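Local coordinates for protein chromatin structure-remodeling complex subunit RSC2 (Saccharomyces cerevisiae, PDB 4BB7) that serves as a subunit of the ATP-dependent RSC chromatin-remodelling complex, here represented by its histone H3-binding BAH domain, at residues A[59-73]-A[85-97]. Numbering follows the deposited sequence.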
ATOM      1  N   LYS A  59       3.852   7.852  11.739  1.00 38.25           N
ATOM      2  CA  LYS A  59       2.434   7.908  11.399  1.00 33.73           C
ATOM      3  C   LYS A  59       1.797   6.533  11.557  1.00 36.44           C
ATOM      4  O   LYS A  59       2.439   5.507  11.326  1.00 42.88           O
ATOM      5  CB  LYS A  59       2.226   8.414   9.970  1.00 32.86           C
ATOM      6  CG  LYS A  59       2.731   9.822   9.725  1.00 37.60           C
ATOM      7  CD  LYS A  59       2.298  10.331   8.359  1.00 32.07           C
ATOM      8  CE  LYS A  59       2.658   9.348   7.258  1.00 31.86           C
ATOM      9  NZ  LYS A  59       2.298   9.870   5.910  1.00 39.99           N
ATOM     10  N   GLN A  60       0.530   6.514  11.951  1.00 37.56           N
ATOM     11  CA  GLN A  60      -0.180   5.257  12.145  1.00 37.78           C
ATOM     12  C   GLN A  60      -1.165   4.983  11.013  1.00 35.42           C
ATOM     13  O   GLN A  60      -1.951   5.848  10.631  1.00 38.30           O
ATOM     14  CB  GLN A  60      -0.884   5.255  13.497  1.00 33.42           C
ATOM     15  CG  GLN A  60       0.074   5.467  14.654  1.00 39.83           C
ATOM     16  CD  GLN A  60      -0.643   5.763  15.943  1.00 37.96           C
ATOM     17  OE1 GLN A  60      -1.809   6.158  15.939  1.00 42.51           O
ATOM     18  NE2 GLN A  60       0.046   5.572  17.061  1.00 36.76           N
ATOM     19  N   TRP A  61      -1.108   3.766  10.485  1.00 32.02           N
ATOM     20  CA  TRP A  61      -1.903   3.381   9.329  1.00 36.24           C
ATOM     21  C   TRP A  61      -2.864   2.236   9.640  1.00 38.81           C
ATOM     22  O   TRP A  61      -2.763   1.578  10.677  1.00 36.18           O
ATOM     23  CB  TRP A  61      -0.985   2.954   8.184  1.00 35.01           C
ATOM     24  CG  TRP A  61      -0.305   4.080   7.475  1.00 32.12           C
ATOM     25  CD1 TRP A  61       0.764   4.804   7.919  1.00 36.41           C
ATOM     26  CD2 TRP A  61      -0.632   4.597   6.179  1.00 32.24           C
ATOM     27  NE1 TRP A  61       1.119   5.746   6.983  1.00 38.44           N
ATOM     28  CE2 TRP A  61       0.280   5.639   5.903  1.00 38.85           C
ATOM     29  CE3 TRP A  61      -1.604   4.281   5.225  1.00 23.65           C
ATOM     30  CZ2 TRP A  61       0.243   6.369   4.716  1.00 29.75           C
ATOM     31  CZ3 TRP A  61      -1.642   5.007   4.050  1.00 26.92           C
ATOM     32  CH2 TRP A  61      -0.723   6.041   3.805  1.00 36.91           C
ATOM     33  N   LEU A  62      -3.789   2.001   8.719  1.00 37.66           N
ATOM     34  CA  LEU A  62      -4.731   0.901   8.836  1.00 33.80           C
ATOM     35  C   LEU A  62      -5.107   0.386   7.454  1.00 33.21           C
ATOM     36  O   LEU A  62      -4.973   1.093   6.454  1.00 28.12           O
ATOM     37  CB  LEU A  62      -5.980   1.343   9.601  1.00 24.44           C
ATOM     38  CG  LEU A  62      -6.792   2.514   9.042  1.00 29.02           C
ATOM     39  CD1 LEU A  62      -7.689   2.055   7.896  1.00 30.41           C
ATOM     40  CD2 LEU A  62      -7.627   3.152  10.144  1.00 24.26           C
ATOM     41  N   ASN A  63      -5.573  -0.855   7.403  1.00 30.94           N
ATOM     42  CA  ASN A  63      -6.090  -1.413   6.167  1.00 28.02           C
ATOM     43  C   ASN A  63      -7.556  -1.802   6.317  1.00 31.67           C
ATOM     44  O   ASN A  63      -7.899  -2.717   7.073  1.00 30.27           O
ATOM     45  CB  ASN A  63      -5.255  -2.613   5.727  1.00 32.66           C
ATOM     46  CG  ASN A  63      -5.740  -3.205   4.423  1.00 32.79           C
ATOM     47  OD1 ASN A  63      -6.669  -4.011   4.406  1.00 33.89           O
ATOM     48  ND2 ASN A  63      -5.117  -2.803   3.320  1.00 28.57           N
ATOM     49  N   ALA A  64      -8.423  -1.097   5.598  1.00 30.47           N
ATOM     50  CA  ALA A  64      -9.858  -1.342   5.686  1.00 26.90           C
ATOM     51  C   ALA A  64     -10.433  -1.922   4.394  1.00 29.70           C
ATOM     52  O   ALA A  64      -9.991  -1.581   3.296  1.00 25.10           O
ATOM     53  CB  ALA A  64     -10.586  -0.061   6.064  1.00 27.72           C
ATOM     54  N   CYS A  65     -11.414  -2.811   4.537  1.00 32.44           N
ATOM     55  CA  CYS A  65     -12.164  -3.318   3.396  1.00 25.14           C
ATOM     56  C   CYS A  65     -13.370  -2.421   3.145  1.00 32.89           C
ATOM     57  O   CYS A  65     -14.262  -2.315   3.988  1.00 30.33           O
ATOM     58  CB  CYS A  65     -12.622  -4.756   3.635  1.00 30.47           C
ATOM     59  SG  CYS A  65     -13.485  -5.509   2.219  1.00 38.75           S
ATOM     60  N   TRP A  66     -13.392  -1.776   1.982  1.00 29.61           N
ATOM     61  CA  TRP A  66     -14.449  -0.829   1.651  1.00 28.88           C
ATOM     62  C   TRP A  66     -15.793  -1.501   1.420  1.00 26.36           C
ATOM     63  O   TRP A  66     -15.864  -2.628   0.930  1.00 29.11           O
ATOM     64  CB  TRP A  66     -14.069  -0.004   0.418  1.00 25.79           C
ATOM     65  CG  TRP A  66     -13.028   1.041   0.682  1.00 27.48           C
ATOM     66  CD1 TRP A  66     -12.486   1.373   1.889  1.00 34.37           C
ATOM     67  CD2 TRP A  66     -12.400   1.890  -0.286  1.00 31.89           C
ATOM     68  NE1 TRP A  66     -11.560   2.378   1.734  1.00 34.40           N
ATOM     69  CE2 TRP A  66     -11.490   2.714   0.408  1.00 32.94           C
ATOM     70  CE3 TRP A  66     -12.521   2.035  -1.672  1.00 27.31           C
ATOM     71  CZ2 TRP A  66     -10.705   3.669  -0.235  1.00 32.67           C
ATOM     72  CZ3 TRP A  66     -11.743   2.986  -2.309  1.00 33.62           C
ATOM     73  CH2 TRP A  66     -10.846   3.791  -1.590  1.00 36.72           C
ATOM     74  N   TYR A  67     -16.856  -0.795   1.787  1.00 24.90           N
ATOM     75  CA  TYR A  67     -18.219  -1.211   1.488  1.00 26.73           C
ATOM     76  C   TYR A  67     -18.943  -0.044   0.829  1.00 26.08           C
ATOM     77  O   TYR A  67     -19.054   1.032   1.414  1.00 24.95           O
ATOM     78  CB  TYR A  67     -18.951  -1.632   2.764  1.00 23.25           C
ATOM     79  CG  TYR A  67     -18.499  -2.959   3.329  1.00 26.07           C
ATOM     80  CD1 TYR A  67     -17.193  -3.143   3.772  1.00 31.15           C
ATOM     81  CD2 TYR A  67     -19.384  -4.024   3.441  1.00 31.40           C
ATOM     82  CE1 TYR A  67     -16.776  -4.353   4.297  1.00 25.61           C
ATOM     83  CE2 TYR A  67     -18.977  -5.238   3.968  1.00 32.45           C
ATOM     84  CZ  TYR A  67     -17.673  -5.395   4.391  1.00 29.73           C
ATOM     85  OH  TYR A  67     -17.269  -6.599   4.913  1.00 33.28           O
ATOM     86  N   TYR A  68     -19.422  -0.254  -0.390  1.00 25.84           N
ATOM     87  CA  TYR A  68     -20.063   0.814  -1.151  1.00 27.68           C
ATOM     88  C   TYR A  68     -21.498   1.068  -0.704  1.00 27.20           C
ATOM     89  O   TYR A  68     -22.158   0.185  -0.155  1.00 26.79           O
ATOM     90  CB  TYR A  68     -20.048   0.492  -2.648  1.00 23.82           C
ATOM     91  CG  TYR A  68     -18.689   0.601  -3.301  1.00 25.94           C
ATOM     92  CD1 TYR A  68     -17.605   1.137  -2.614  1.00 30.55           C
ATOM     93  CD2 TYR A  68     -18.493   0.183  -4.610  1.00 22.06           C
ATOM     94  CE1 TYR A  68     -16.361   1.244  -3.213  1.00 30.54           C
ATOM     95  CE2 TYR A  68     -17.254   0.286  -5.217  1.00 29.07           C
ATOM     96  CZ  TYR A  68     -16.190   0.815  -4.515  1.00 33.00           C
ATOM     97  OH  TYR A  68     -14.956   0.916  -5.115  1.00 30.29           O
ATOM     98  N   ARG A  69     -21.971   2.287  -0.937  1.00 25.87           N
ATOM     99  CA  ARG A  69     -23.384   2.593  -0.796  1.00 25.72           C
ATOM    100  C   ARG A  69     -23.993   2.461  -2.186  1.00 27.25           C
ATOM    101  O   ARG A  69     -23.267   2.486  -3.180  1.00 22.14           O
ATOM    102  CB  ARG A  69     -23.585   4.011  -0.266  1.00 24.69           C
ATOM    103  CG  ARG A  69     -22.799   4.342   0.991  1.00 28.06           C
ATOM    104  CD  ARG A  69     -23.031   5.792   1.381  1.00 37.53           C
ATOM    105  NE  ARG A  69     -22.177   6.232   2.480  1.00 38.19           N
ATOM    106  CZ  ARG A  69     -22.591   6.393   3.732  1.00 32.55           C
ATOM    107  NH1 ARG A  69     -23.852   6.144   4.054  1.00 28.12           N
ATOM    108  NH2 ARG A  69     -21.744   6.804   4.663  1.00 31.29           N
ATOM    109  N   PRO A  70     -25.326   2.317  -2.264  1.00 32.45           N
ATOM    110  CA  PRO A  70     -26.009   2.106  -3.547  1.00 27.74           C
ATOM    111  C   PRO A  70     -25.600   3.116  -4.620  1.00 29.38           C
ATOM    112  O   PRO A  70     -25.259   2.727  -5.740  1.00 28.02           O
ATOM    113  CB  PRO A  70     -27.484   2.290  -3.186  1.00 27.04           C
ATOM    114  CG  PRO A  70     -27.563   1.901  -1.742  1.00 25.61           C
ATOM    115  CD  PRO A  70     -26.271   2.359  -1.132  1.00 26.13           C
ATOM    116  N   GLU A  71     -25.635   4.400  -4.281  1.00 30.38           N
ATOM    117  CA  GLU A  71     -25.314   5.453  -5.241  1.00 24.45           C
ATOM    118  C   GLU A  71     -23.907   5.300  -5.809  1.00 28.48           C
ATOM    119  O   GLU A  71     -23.559   5.933  -6.804  1.00 31.13           O
ATOM    120  CB  GLU A  71     -25.461   6.832  -4.599  1.00 25.25           C
ATOM    121  CG  GLU A  71     -24.559   7.057  -3.392  1.00 28.79           C
ATOM    122  CD  GLU A  71     -25.243   6.740  -2.067  1.00 39.17           C
ATOM    123  OE1 GLU A  71     -26.216   5.952  -2.060  1.00 35.88           O
ATOM    124  OE2 GLU A  71     -24.809   7.290  -1.030  1.00 39.92           O
ATOM    125  N   GLN A  72     -23.103   4.456  -5.174  1.00 27.19           N
ATOM    126  CA  GLN A  72     -21.713   4.283  -5.577  1.00 26.17           C
ATOM    127  C   GLN A  72     -21.497   3.065  -6.472  1.00 27.30           C
ATOM    128  O   GLN A  72     -20.369   2.772  -6.865  1.00 26.92           O
ATOM    129  CB  GLN A  72     -20.808   4.200  -4.343  1.00 26.79           C
ATOM    130  CG  GLN A  72     -20.686   5.511  -3.576  1.00 24.31           C
ATOM    131  CD  GLN A  72     -20.007   5.347  -2.231  1.00 25.19           C
ATOM    132  OE1 GLN A  72     -20.121   4.302  -1.583  1.00 22.72           O
ATOM    133  NE2 GLN A  72     -19.295   6.382  -1.801  1.00 27.65           N
ATOM    134  N   THR A  73     -22.576   2.362  -6.802  1.00 25.25           N
ATOM    135  CA  THR A  73     -22.463   1.152  -7.616  1.00 27.16           C
ATOM    136  C   THR A  73     -23.137   1.275  -8.981  1.00 27.95           C
ATOM    137  O   THR A  73     -23.909   2.201  -9.239  1.00 28.78           O
ATOM    138  CB  THR A  73     -23.053  -0.081  -6.899  1.00 25.54           C
ATOM    139  OG1 THR A  73     -24.416   0.180  -6.544  1.00 28.76           O
ATOM    140  CG2 THR A  73     -22.257  -0.416  -5.646  1.00 22.40           C
ATOM    141  N   GLU A  85     -28.430   0.311   3.419  1.00 26.29           N
ATOM    142  CA  GLU A  85     -27.776  -0.866   2.859  1.00 25.69           C
ATOM    143  C   GLU A  85     -26.391  -0.537   2.326  1.00 24.56           C
ATOM    144  O   GLU A  85     -26.177   0.530   1.752  1.00 20.85           O
ATOM    145  CB  GLU A  85     -28.613  -1.497   1.742  1.00 28.62           C
ATOM    146  CG  GLU A  85     -27.911  -2.683   1.077  1.00 32.47           C
ATOM    147  CD  GLU A  85     -28.767  -3.402   0.044  1.00 33.56           C
ATOM    148  OE1 GLU A  85     -29.979  -3.111  -0.049  1.00 29.04           O
ATOM    149  OE2 GLU A  85     -28.214  -4.265  -0.675  1.00 26.90           O
ATOM    150  N   VAL A  86     -25.453  -1.462   2.529  1.00 25.75           N
ATOM    151  CA  VAL A  86     -24.125  -1.371   1.930  1.00 27.60           C
ATOM    152  C   VAL A  86     -23.738  -2.703   1.290  1.00 26.66           C
ATOM    153  O   VAL A  86     -24.268  -3.754   1.651  1.00 28.72           O
ATOM    154  CB  VAL A  86     -23.039  -0.969   2.960  1.00 26.76           C
ATOM    155  CG1 VAL A  86     -23.410   0.338   3.646  1.00 24.73           C
ATOM    156  CG2 VAL A  86     -22.824  -2.079   3.985  1.00 20.29           C
ATOM    157  N   MET A  87     -22.815  -2.649   0.335  1.00 25.13           N
ATOM    158  CA  MET A  87     -22.306  -3.848  -0.319  1.00 26.34           C
ATOM    159  C   MET A  87     -20.804  -3.988  -0.088  1.00 27.94           C
ATOM    160  O   MET A  87     -20.086  -2.992  -0.046  1.00 26.64           O
ATOM    161  CB  MET A  87     -22.594  -3.810  -1.824  1.00 27.97           C
ATOM    162  CG  MET A  87     -24.023  -4.163  -2.217  1.00 26.52           C
ATOM    163  SD  MET A  87     -25.223  -2.891  -1.792  1.00 31.65           S
ATOM    164  CE  MET A  87     -24.562  -1.482  -2.676  1.00 28.95           C
ATOM    165  N   LYS A  88     -20.339  -5.228   0.059  1.00 25.85           N
ATOM    166  CA  LYS A  88     -18.919  -5.509   0.252  1.00 26.73           C
ATOM    167  C   LYS A  88     -18.169  -5.517  -1.076  1.00 27.92           C
ATOM    168  O   LYS A  88     -18.655  -6.052  -2.076  1.00 25.44           O
ATOM    169  CB  LYS A  88     -18.727  -6.858   0.947  1.00 30.03           C
ATOM    170  CG  LYS A  88     -17.268  -7.248   1.147  1.00 22.87           C
ATOM    171  CD  LYS A  88     -17.138  -8.708   1.534  1.00 22.68           C
ATOM    172  CE  LYS A  88     -15.727  -9.031   1.972  1.00 22.53           C
ATOM    173  NZ  LYS A  88     -14.732  -8.717   0.915  1.00 26.37           N
ATOM    174  N   THR A  89     -16.975  -4.934  -1.075  1.00 26.84           N
ATOM    175  CA  THR A  89     -16.161  -4.852  -2.283  1.00 29.62           C
ATOM    176  C   THR A  89     -14.826  -5.575  -2.130  1.00 24.01           C
ATOM    177  O   THR A  89     -14.510  -6.118  -1.069  1.00 21.61           O
ATOM    178  CB  THR A  89     -15.907  -3.384  -2.692  1.00 27.90           C
ATOM    179  OG1 THR A  89     -15.079  -2.741  -1.715  1.00 20.17           O
ATOM    180  CG2 THR A  89     -17.224  -2.630  -2.807  1.00 28.66           C
ATOM    181  N   GLY A  90     -14.043  -5.575  -3.201  1.00 27.03           N
ATOM    182  CA  GLY A  90     -12.728  -6.180  -3.179  1.00 24.69           C
ATOM    183  C   GLY A  90     -11.650  -5.160  -2.882  1.00 22.22           C
ATOM    184  O   GLY A  90     -10.470  -5.419  -3.093  1.00 23.77           O
ATOM    185  N   GLN A  91     -12.059  -3.999  -2.382  1.00 24.51           N
ATOM    186  CA  GLN A  91     -11.127  -2.908  -2.111  1.00 27.52           C
ATOM    187  C   GLN A  91     -10.565  -2.944  -0.692  1.00 24.70           C
ATOM    188  O   GLN A  91     -11.236  -2.559   0.263  1.00 30.92           O
ATOM    189  CB  GLN A  91     -11.806  -1.562  -2.367  1.00 29.71           C
ATOM    190  CG  GLN A  91     -12.290  -1.379  -3.795  1.00 28.63           C
ATOM    191  CD  GLN A  91     -11.152  -1.185  -4.777  1.00 34.17           C
ATOM    192  OE1 GLN A  91     -10.088  -0.673  -4.424  1.00 38.27           O
ATOM    193  NE2 GLN A  91     -11.370  -1.596  -6.019  1.00 39.09           N
ATOM    194  N   TYR A  92      -9.328  -3.410  -0.555  1.00 25.36           N
ATOM    195  CA  TYR A  92      -8.636  -3.350   0.729  1.00 28.94           C
ATOM    196  C   TYR A  92      -7.599  -2.236   0.674  1.00 25.16           C
ATOM    197  O   TYR A  92      -6.502  -2.420   0.151  1.00 23.46           O
ATOM    198  CB  TYR A  92      -7.993  -4.698   1.071  1.00 24.25           C
ATOM    199  CG  TYR A  92      -8.996  -5.831   1.158  1.00 22.68           C
ATOM    200  CD1 TYR A  92      -9.499  -6.427   0.008  1.00 29.15           C
ATOM    201  CD2 TYR A  92      -9.443  -6.300   2.385  1.00 28.62           C
ATOM    202  CE1 TYR A  92     -10.418  -7.461   0.075  1.00 28.56           C
ATOM    203  CE2 TYR A  92     -10.365  -7.334   2.465  1.00 29.45           C
ATOM    204  CZ  TYR A  92     -10.850  -7.911   1.304  1.00 32.85           C
ATOM    205  OH  TYR A  92     -11.767  -8.942   1.369  1.00 29.34           O
ATOM    206  N   ARG A  93      -7.963  -1.074   1.205  1.00 24.42           N
ATOM    207  CA  ARG A  93      -7.146   0.125   1.062  1.00 25.26           C
ATOM    208  C   ARG A  93      -6.456   0.522   2.360  1.00 24.73           C
ATOM    209  O   ARG A  93      -6.942   0.224   3.449  1.00 27.99           O
ATOM    210  CB  ARG A  93      -8.003   1.291   0.561  1.00 32.59           C
ATOM    211  CG  ARG A  93      -8.477   1.163  -0.880  1.00 31.88           C
ATOM    212  CD  ARG A  93      -7.301   1.152  -1.844  1.00 31.45           C
ATOM    213  NE  ARG A  93      -7.726   1.298  -3.231  1.00 36.09           N
ATOM    214  CZ  ARG A  93      -7.686   2.440  -3.909  1.00 38.35           C
ATOM    215  NH1 ARG A  93      -7.232   3.543  -3.332  1.00 41.65           N
ATOM    216  NH2 ARG A  93      -8.093   2.479  -5.168  1.00 47.55           N
ATOM    217  N   ASP A  94      -5.323   1.202   2.230  1.00 28.49           N
ATOM    218  CA  ASP A  94      -4.592   1.720   3.380  1.00 27.51           C
ATOM    219  C   ASP A  94      -4.970   3.176   3.642  1.00 29.50           C
ATOM    220  O   ASP A  94      -5.035   3.982   2.713  1.00 29.14           O
ATOM    221  CB  ASP A  94      -3.083   1.619   3.150  1.00 26.90           C
ATOM    222  CG  ASP A  94      -2.599   0.183   3.059  1.00 33.29           C
ATOM    223  OD1 ASP A  94      -3.341  -0.725   3.487  1.00 35.01           O
ATOM    224  OD2 ASP A  94      -1.471  -0.035   2.569  1.00 34.79           O
ATOM    225  N   HIS A  95      -5.221   3.505   4.906  1.00 22.07           N
ATOM    226  CA  HIS A  95      -5.506   4.878   5.291  1.00 23.15           C
ATOM    227  C   HIS A  95      -4.603   5.332   6.434  1.00 29.60           C
ATOM    228  O   HIS A  95      -4.132   4.516   7.228  1.00 32.88           O
ATOM    229  CB  HIS A  95      -6.955   5.020   5.755  1.00 26.52           C
ATOM    230  CG  HIS A  95      -7.972   4.638   4.728  1.00 27.82           C
ATOM    231  ND1 HIS A  95      -8.764   5.567   4.088  1.00 24.73           N
ATOM    232  CD2 HIS A  95      -8.356   3.427   4.259  1.00 27.87           C
ATOM    233  CE1 HIS A  95      -9.581   4.946   3.255  1.00 29.38           C
ATOM    234  NE2 HIS A  95      -9.355   3.646   3.341  1.00 26.00           N
ATOM    235  N   LEU A  96      -4.366   6.638   6.513  1.00 27.03           N
ATOM    236  CA  LEU A  96      -3.839   7.240   7.730  1.00 27.92           C
ATOM    237  C   LEU A  96      -4.963   7.209   8.759  1.00 31.80           C
ATOM    238  O   LEU A  96      -6.089   7.599   8.451  1.00 27.81           O
ATOM    239  CB  LEU A  96      -3.414   8.688   7.472  1.00 30.53           C
ATOM    240  CG  LEU A  96      -2.290   8.910   6.456  1.00 34.77           C
ATOM    241  CD1 LEU A  96      -2.090  10.391   6.169  1.00 25.06           C
ATOM    242  CD2 LEU A  96      -0.998   8.283   6.953  1.00 31.70           C
ATOM    243  N   VAL A  97      -4.670   6.743   9.970  1.00 32.48           N
ATOM    244  CA  VAL A  97      -5.707   6.608  10.995  1.00 29.97           C
ATOM    245  C   VAL A  97      -6.385   7.943  11.301  1.00 30.97           C
ATOM    246  O   VAL A  97      -7.458   7.989  11.910  1.00 29.30           O
ATOM    247  CB  VAL A  97      -5.170   5.973  12.295  1.00 27.39           C
ATOM    248  CG1 VAL A  97      -4.559   4.610  12.004  1.00 29.54           C
ATOM    249  CG2 VAL A  97      -4.162   6.888  12.960  1.00 36.04           C
TER
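Trp66 lies against Arg93 and His95, one face of its indole against the arginine stem and its NE1 at the histidine. CB rests 3.6 Å from Thr89 OG1. With CG anti to the carbonyl carbon (chi1 -74°), the indole reaches over to 91-96: CE3 meets Gln91 CB, and CZ2 takes Arg93 CG at 3.4 Å over one face, a CH-pi contact that a long aliphatic stem suits well. At the tip, CH2 meets a face of the Arg93 guanidinium, 4.0 Å from NH1. NE1 donates to His95 NE2 at 3.0 Å within the planes of both rings; an imidazole nitrogen without its proton suits this N-H, so the histidine is probably neutral. An alanine here would remove the indole and is likely to leave His95 NE2 without its donor and the Arg93 stem without its platform.

Between Cys65 and Tyr67 the antiparallel register slips by two residues, a beta bulge at which Trp66 O accepts from both Thr89 N and, from above the carbonyl plane, Thr89 OG1 (2.8 Å). Threonine suits this place because the same CB also carries a methyl, CG2, over the centre of the Tyr68 ring. On the face bearing Asn63, Cys65, Tyr92 and Asp94, Cys65 SG lies over the Tyr92 ring, 3.9 Å from its centroid, a sulfur-aromatic contact. Asparagine offers an N-H across its non-hydrogen-bonded pair: Asn63 ND2 gives Asp94 OD1 a nearly straight bond of 2.7 Å.

Strand 87-96 forms one margin of the BAH sheet within this chain, and 60-68 separates it from 45-54, whose Leu52 and Phe50 pack on Leu62 and Cys65; at the far end Met87 reaches Phe130 and Tyr132 of strand 130-133.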